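PDB 6CI7: YcaO, which binds ATP-type nucleotides and magnesium ions and, as a YcaO-family protein, probably uses ATP to activate the backbone amides of peptide substrates. Local coordinates for residues A[203-208]-A[222-227]; A[176-181]-A[288-293]. All blocks are in the same frame, centred on the assembly; numbering follows the deposited sequence.

Overall arrangement
From the N terminus, the chain passes through the nucleotide- and magnesium-binding residues, which include E81 and E164, before helix 154-176 runs out into segment 176-181. Strands 203-209 and 217-224 then form a beta hairpin, and contact 1 pairs its outer ends, closing a short loop of 13 residues. Strand 233-238 completes a three-stranded antiparallel sheet, helix 241-260 follows, and segment 288-293 returns to 176-181 in contact 2, closing a loop of 106 residues within which contact 1 lies complete. The contact centres are about 13 Å apart, and the two meet directly: R207 reaches the carbonyl of W292, and F293 packs on T223. The sheet is thereby tied to the end of helix 154-176.

Contact 1: residues A[203-208]-A[222-227]; sequences RVELRL and VTEAER
V222 O takes the N-H of E205 at 2.8 Å, almost straight at the hydrogen (172°), and V222 N answers E205 O. R203 and E224 form the next hydrogen-bonded pair, R203 N to E224 O and E224 N to R203 O, each 2.9 Å. Between them V204 and T223 are a non-hydrogen-bonded pair, their CG2 methyls side by side at 3.8 Å on the face packed against helix 241-260; T223 OG1 turns to V232 N. In the same gap T223 CA approaches R203 O at 3.1 Å, a CA-H...O contact. On the other face, CB of R203 meets CB of E224, and V222 CG2 lies over one face of the R207 guanidinium. R207 NH2 reaches E205 OE1 at 3.1 Å, in its own plane but from above the carboxylate, and also binds W292 O. The bends at chi2 and chi3 (-122° and -85°) fold R203 back until E205 OE2 lies over its guanidinium face, with NH2 3.5 Å away, a pairing of charges alone. E205 OE2 and E224 OE1 are 4.3 Å apart; R203 and R207 probably offset the repulsion E205 feels from E224 and nearby E183.

Contact 2: residues A[176-181]-A[288-293]; sequences YFRIHP and LNRHWF
The extended backbone at H180 passes beside the short helix 290-293, the CA atoms of H180 and H291 4.4 Å apart, and H180 CA makes a CA-H...O contact with H291 O. The imidazole of H180 is laid flat on this helix: H291 CA stands 3.5 Å from its centroid and only 2° off the normal, a CH-pi contact over the ring centre. H180 ND1 bonds to E294 O, which fixes the ring's rotation. With an alanine in place of H180, E294 O is likely to lose its ND1 partner, and a gap would probably open over H291 CA. The backbone sets H291 CB 3.3 Å from I179 O, while chi1 (54°), with CG between its own N and carbonyl carbon, swings the H291 ring so that I179 O lies at its edge and R178 over a face. The R178 guanidinium is tilted 52° to that ring. Its NH2 gives a bent hydrogen bond of 2.9 Å to L288 O, from above the carbonyl plane, whereas H291 ND1, though near, is badly angled for one. H291 NE2 instead meets E175, whose other oxygen receives W292 NE1. One residue beyond H180, P181 CG packs obliquely on W292 CZ3 at 3.8 Å, and a water lies between P181 O and H291 O, within hydrogen-bonding distance of both. R178, with positive phi, completes a Schellman motif at the end of helix 154-176, so the contact joins the turn leaving that helix to helix 290-293. V174 of the long helix packs on both P181 and W292, while W292 also touches V222 of strand 217-224.

Contact 1: residues A[203-208]-A[222-227]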
loop_
_atom_site.group_PDB
_atom_site.type_symbol
_atom_site.label_atom_id
_atom_site.label_comp_id
_atom_site.label_asym_id
_atom_site.label_seq_id
_atom_site.Cartn_x
_atom_site.Cartn_y
_atom_site.Cartn_z
ATOM N N ARG A 203 17.691 -3.697 -15.839
ATOM C CA ARG A 203 18.207 -3.499 -14.491
ATOM C C ARG A 203 17.092 -3.410 -13.469
ATOM O O ARG A 203 15.989 -2.951 -13.774
ATOM C CB ARG A 203 19.111 -2.258 -14.398
ATOM C CG ARG A 203 20.545 -2.515 -14.836
ATOM C CD ARG A 203 21.543 -2.198 -13.733
ATOM N NE ARG A 203 21.922 -0.786 -13.697
ATOM C CZ ARG A 203 22.776 -0.249 -12.824
ATOM N NH1 ARG A 203 23.352 -0.999 -11.890
ATOM N NH2 ARG A 203 23.053 1.051 -12.881
ATOM N N VAL A 204 17.381 -3.881 -12.264
ATOM C CA VAL A 204 16.492 -3.708 -11.134
ATOM C C VAL A 204 17.353 -3.097 -10.055
ATOM O O VAL A 204 18.338 -3.707 -9.623
ATOM C CB VAL A 204 15.855 -5.039 -10.652
ATOM C CG1 VAL A 204 15.099 -4.822 -9.349
ATOM C CG2 VAL A 204 14.922 -5.618 -11.707
ATOM N N GLU A 205 16.983 -1.890 -9.632
ATOM C CA GLU A 205 17.746 -1.167 -8.617
ATOM C C GLU A 205 16.951 -0.810 -7.376
ATOM O O GLU A 205 15.793 -0.411 -7.471
ATOM C CB GLU A 205 18.355 0.080 -9.214
ATOM C CG GLU A 205 19.532 -0.219 -10.110
ATOM C CD GLU A 205 20.206 1.045 -10.545
ATOM O OE1 GLU A 205 21.071 1.527 -9.781
ATOM O OE2 GLU A 205 19.852 1.551 -11.633
ATOM N N LEU A 206 17.597 -0.949 -6.220
ATOM C CA LEU A 206 16.963 -0.694 -4.922
ATOM C C LEU A 206 17.356 0.640 -4.299
ATOM O O LEU A 206 18.508 1.075 -4.401
ATOM C CB LEU A 206 17.245 -1.836 -3.939
ATOM C CG LEU A 206 16.694 -3.224 -4.256
ATOM C CD1 LEU A 206 17.290 -4.191 -3.260
ATOM C CD2 LEU A 206 15.173 -3.277 -4.205
ATOM N N ARG A 207 16.382 1.285 -3.660
ATOM C CA ARG A 207 16.583 2.570 -2.992
ATOM C C ARG A 207 16.025 2.539 -1.582
ATOM O O ARG A 207 14.998 1.920 -1.345
ATOM C CB ARG A 207 15.895 3.703 -3.763
ATOM C CG ARG A 207 16.343 3.901 -5.200
ATOM C CD ARG A 207 17.809 4.269 -5.332
ATOM N NE ARG A 207 18.192 4.387 -6.739
ATOM C CZ ARG A 207 18.920 3.502 -7.413
ATOM N NH1 ARG A 207 19.389 2.403 -6.824
ATOM N NH2 ARG A 207 19.196 3.734 -8.687
ATOM N N LEU A 208 16.708 3.204 -0.653
ATOM C CA LEU A 208 16.132 3.482 0.661
ATOM C C LEU A 208 15.580 4.904 0.684
ATOM O O LEU A 208 16.327 5.877 0.657
ATOM C CB LEU A 208 17.143 3.231 1.791
ATOM C CG LEU A 208 16.607 3.250 3.236
ATOM C CD1 LEU A 208 15.782 2.017 3.587
ATOM C CD2 LEU A 208 17.758 3.419 4.220
ATOM N N VAL A 222 13.270 0.274 -8.767
ATOM C CA VAL A 222 13.101 0.877 -10.100
ATOM C C VAL A 222 13.752 -0.013 -11.154
ATOM O O VAL A 222 14.821 -0.596 -10.906
ATOM C CB VAL A 222 13.711 2.300 -10.209
ATOM C CG1 VAL A 222 12.845 3.319 -9.489
ATOM C CG2 VAL A 222 15.142 2.349 -9.675
ATOM N N THR A 223 13.108 -0.119 -12.319
ATOM C CA THR A 223 13.659 -0.915 -13.410
ATOM C C THR A 223 14.127 -0.089 -14.604
ATOM O O THR A 223 13.622 1.010 -14.867
ATOM C CB THR A 223 12.691 -2.011 -13.911
ATOM O OG1 THR A 223 11.499 -1.410 -14.432
ATOM C CG2 THR A 223 12.340 -2.999 -12.801
ATOM N N GLU A 224 15.104 -0.657 -15.303
ATOM C CA GLU A 224 15.513 -0.235 -16.631
ATOM C C GLU A 224 15.202 -1.387 -17.587
ATOM O O GLU A 224 15.491 -2.538 -17.282
ATOM C CB GLU A 224 17.004 0.029 -16.617
ATOM C CG GLU A 224 17.436 1.257 -17.381
ATOM C CD GLU A 224 18.839 1.681 -17.007
ATOM O OE1 GLU A 224 19.081 1.992 -15.820
ATOM O OE2 GLU A 224 19.699 1.706 -17.907
ATOM N N ALA A 225 14.578 -1.090 -18.718
ATOM C CA ALA A 225 14.291 -2.101 -19.741
ATOM C C ALA A 225 14.325 -1.470 -21.135
ATOM O O ALA A 225 14.134 -0.257 -21.273
ATOM C CB ALA A 225 12.945 -2.770 -19.480
ATOM N N GLU A 226 14.569 -2.289 -22.160
ATOM C CA GLU A 226 14.544 -1.806 -23.545
ATOM C C GLU A 226 13.138 -1.487 -24.060
ATOM O O GLU A 226 12.985 -0.705 -25.003
ATOM C CB GLU A 226 15.323 -2.729 -24.493
ATOM C CG GLU A 226 14.848 -4.173 -24.556
ATOM C CD GLU A 226 15.688 -5.041 -25.484
ATOM O OE1 GLU A 226 16.926 -4.852 -25.558
ATOM O OE2 GLU A 226 15.107 -5.932 -26.137
ATOM N N ARG A 227 12.125 -2.071 -23.426
ATOM C CA ARG A 227 10.728 -1.680 -23.625
ATOM C C ARG A 227 10.295 -0.714 -22.510
ATOM O O ARG A 227 10.531 -0.973 -21.322
ATOM C CB ARG A 227 9.816 -2.912 -23.657
ATOM C CG ARG A 227 9.990 -3.822 -24.878
ATOM C CD ARG A 227 8.933 -4.927 -24.952
ATOM N NE ARG A 227 7.567 -4.416 -24.771
ATOM C CZ ARG A 227 6.779 -3.935 -25.738
ATOM N NH1 ARG A 227 7.187 -3.894 -27.005
ATOM N NH2 ARG A 227 5.563 -3.491 -25.432
#

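Contact 2: residues A[176-181]-A[288-293]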
loop_
_atom_site.group_PDB
_atom_site.type_symbol
_atom_site.label_atom_id
_atom_site.label_comp_id
_atom_site.label_asym_id
_atom_site.label_seq_id
_atom_site.Cartn_x
_atom_site.Cartn_y
_atom_site.Cartn_z
ATOM N N TYR A 176 7.849 15.160 -4.766
ATOM C CA TYR A 176 7.597 16.594 -4.576
ATOM C C TYR A 176 8.874 17.463 -4.563
ATOM O O TYR A 176 8.901 18.513 -5.202
ATOM C CB TYR A 176 6.765 16.800 -3.308
ATOM C CG TYR A 176 6.361 18.223 -2.991
ATOM C CD1 TYR A 176 5.144 18.748 -3.451
ATOM C CD2 TYR A 176 7.166 19.030 -2.182
ATOM C CE1 TYR A 176 4.756 20.050 -3.135
ATOM C CE2 TYR A 176 6.795 20.329 -1.865
ATOM C CZ TYR A 176 5.593 20.835 -2.340
ATOM O OH TYR A 176 5.242 22.119 -2.008
ATOM N N PHE A 177 9.909 17.011 -3.849
ATOM C CA PHE A 177 11.190 17.705 -3.748
ATOM C C PHE A 177 12.216 17.149 -4.726
ATOM O O PHE A 177 13.363 17.611 -4.750
ATOM C CB PHE A 177 11.772 17.578 -2.333
ATOM C CG PHE A 177 10.966 18.259 -1.263
ATOM C CD1 PHE A 177 10.960 19.656 -1.146
ATOM C CD2 PHE A 177 10.233 17.501 -0.340
ATOM C CE1 PHE A 177 10.221 20.281 -0.147
ATOM C CE2 PHE A 177 9.494 18.121 0.667
ATOM C CZ PHE A 177 9.488 19.514 0.762
ATOM N N ARG A 178 11.816 16.149 -5.513
ATOM C CA ARG A 178 12.723 15.435 -6.429
ATOM C C ARG A 178 14.070 15.073 -5.759
ATOM O O ARG A 178 15.148 15.381 -6.272
ATOM C CB ARG A 178 12.858 16.172 -7.783
ATOM C CG ARG A 178 11.579 16.097 -8.615
ATOM C CD ARG A 178 11.721 16.668 -10.011
ATOM N NE ARG A 178 12.062 15.648 -11.008
ATOM C CZ ARG A 178 13.272 15.471 -11.551
ATOM N NH1 ARG A 178 14.306 16.235 -11.204
ATOM N NH2 ARG A 178 13.453 14.514 -12.453
ATOM N N ILE A 179 13.963 14.432 -4.592
ATOM C CA ILE A 179 15.097 13.917 -3.812
ATOM C C ILE A 179 15.720 12.735 -4.546
ATOM O O ILE A 179 14.995 11.938 -5.145
ATOM C CB ILE A 179 14.637 13.444 -2.402
ATOM C CG1 ILE A 179 14.042 14.613 -1.607
ATOM C CG2 ILE A 179 15.774 12.759 -1.638
ATOM C CD1 ILE A 179 13.489 14.238 -0.248
ATOM N N HIS A 180 17.049 12.633 -4.503
ATOM C CA HIS A 180 17.780 11.472 -5.013
ATOM C C HIS A 180 18.084 10.533 -3.829
ATOM O O HIS A 180 19.125 10.703 -3.181
ATOM C CB HIS A 180 19.114 11.890 -5.673
ATOM C CG HIS A 180 18.977 12.724 -6.918
ATOM N ND1 HIS A 180 19.675 12.442 -8.075
ATOM C CD2 HIS A 180 18.258 13.845 -7.178
ATOM C CE1 HIS A 180 19.377 13.340 -8.999
ATOM N NE2 HIS A 180 18.521 14.204 -8.478
ATOM N N PRO A 181 17.192 9.544 -3.535
ATOM C CA PRO A 181 17.484 8.653 -2.397
ATOM C C PRO A 181 18.701 7.756 -2.657
ATOM O O PRO A 181 18.982 7.468 -3.818
ATOM C CB PRO A 181 16.204 7.811 -2.260
ATOM C CG PRO A 181 15.536 7.886 -3.581
ATOM C CD PRO A 181 15.896 9.217 -4.167
ATOM N N LEU A 288 13.959 12.101 -17.523
ATOM C CA LEU A 288 12.833 12.719 -16.805
ATOM C C LEU A 288 12.778 12.298 -15.324
ATOM O O LEU A 288 12.126 12.961 -14.509
ATOM C CB LEU A 288 11.499 12.446 -17.510
ATOM C CG LEU A 288 11.314 13.051 -18.911
ATOM C CD1 LEU A 288 9.989 12.605 -19.523
ATOM C CD2 LEU A 288 11.428 14.577 -18.908
ATOM N N ASN A 289 13.496 11.221 -14.996
ATOM C CA ASN A 289 13.463 10.602 -13.675
ATOM C C ASN A 289 14.860 10.315 -13.140
ATOM O O ASN A 289 15.112 9.250 -12.561
ATOM C CB ASN A 289 12.597 9.333 -13.708
ATOM C CG ASN A 289 11.125 9.653 -13.866
ATOM O OD1 ASN A 289 10.502 10.179 -12.956
ATOM N ND2 ASN A 289 10.572 9.368 -15.033
ATOM N N ARG A 290 15.753 11.288 -13.319
ATOM C CA ARG A 290 17.159 11.196 -12.885
ATOM C C ARG A 290 17.339 11.011 -11.371
ATOM O O ARG A 290 18.304 10.373 -10.934
ATOM C CB ARG A 290 17.994 12.388 -13.404
ATOM C CG ARG A 290 17.359 13.771 -13.246
ATOM C CD ARG A 290 18.294 14.907 -13.662
ATOM N NE ARG A 290 18.480 14.987 -15.115
ATOM C CZ ARG A 290 19.570 14.586 -15.774
ATOM N NH1 ARG A 290 20.613 14.069 -15.125
ATOM N NH2 ARG A 290 19.618 14.706 -17.097
ATOM N N HIS A 291 16.399 11.547 -10.589
ATOM C CA HIS A 291 16.380 11.355 -9.140
ATOM C C HIS A 291 16.354 9.874 -8.726
ATOM O O HIS A 291 16.993 9.501 -7.733
ATOM C CB HIS A 291 15.277 12.187 -8.454
ATOM C CG HIS A 291 13.893 11.991 -9.006
ATOM N ND1 HIS A 291 13.597 12.072 -10.351
ATOM C CD2 HIS A 291 12.709 11.788 -8.375
ATOM C CE1 HIS A 291 12.296 11.897 -10.524
ATOM N NE2 HIS A 291 11.735 11.721 -9.341
ATOM N N TRP A 292 15.646 9.045 -9.504
ATOM C CA TRP A 292 15.645 7.586 -9.314
ATOM C C TRP A 292 16.890 6.868 -9.872
ATOM O O TRP A 292 17.393 5.915 -9.249
ATOM C CB TRP A 292 14.354 6.953 -9.871
ATOM C CG TRP A 292 13.113 7.322 -9.069
ATOM C CD1 TRP A 292 12.066 8.107 -9.483
ATOM C CD2 TRP A 292 12.815 6.939 -7.717
ATOM N NE1 TRP A 292 11.131 8.221 -8.481
ATOM C CE2 TRP A 292 11.564 7.521 -7.386
ATOM C CE3 TRP A 292 13.476 6.148 -6.754
ATOM C CZ2 TRP A 292 10.953 7.332 -6.128
ATOM C CZ3 TRP A 292 12.867 5.961 -5.493
ATOM C CH2 TRP A 292 11.623 6.558 -5.196
ATOM N N PHE A 293 17.390 7.336 -11.020
ATOM C CA PHE A 293 18.502 6.668 -11.717
ATOM C C PHE A 293 19.919 7.175 -11.388
ATOM O O PHE A 293 20.910 6.563 -11.796
ATOM C CB PHE A 293 18.235 6.623 -13.226
ATOM C CG PHE A 293 17.002 5.825 -13.590
ATOM C CD1 PHE A 293 17.013 4.422 -13.541
ATOM C CD2 PHE A 293 15.815 6.471 -13.957
ATOM C CE1 PHE A 293 15.871 3.688 -13.858
ATOM C CE2 PHE A 293 14.669 5.739 -14.279
ATOM C CZ PHE A 293 14.700 4.345 -14.229
HETATM O O HOH W 1 17.969 7.329 -6.579
#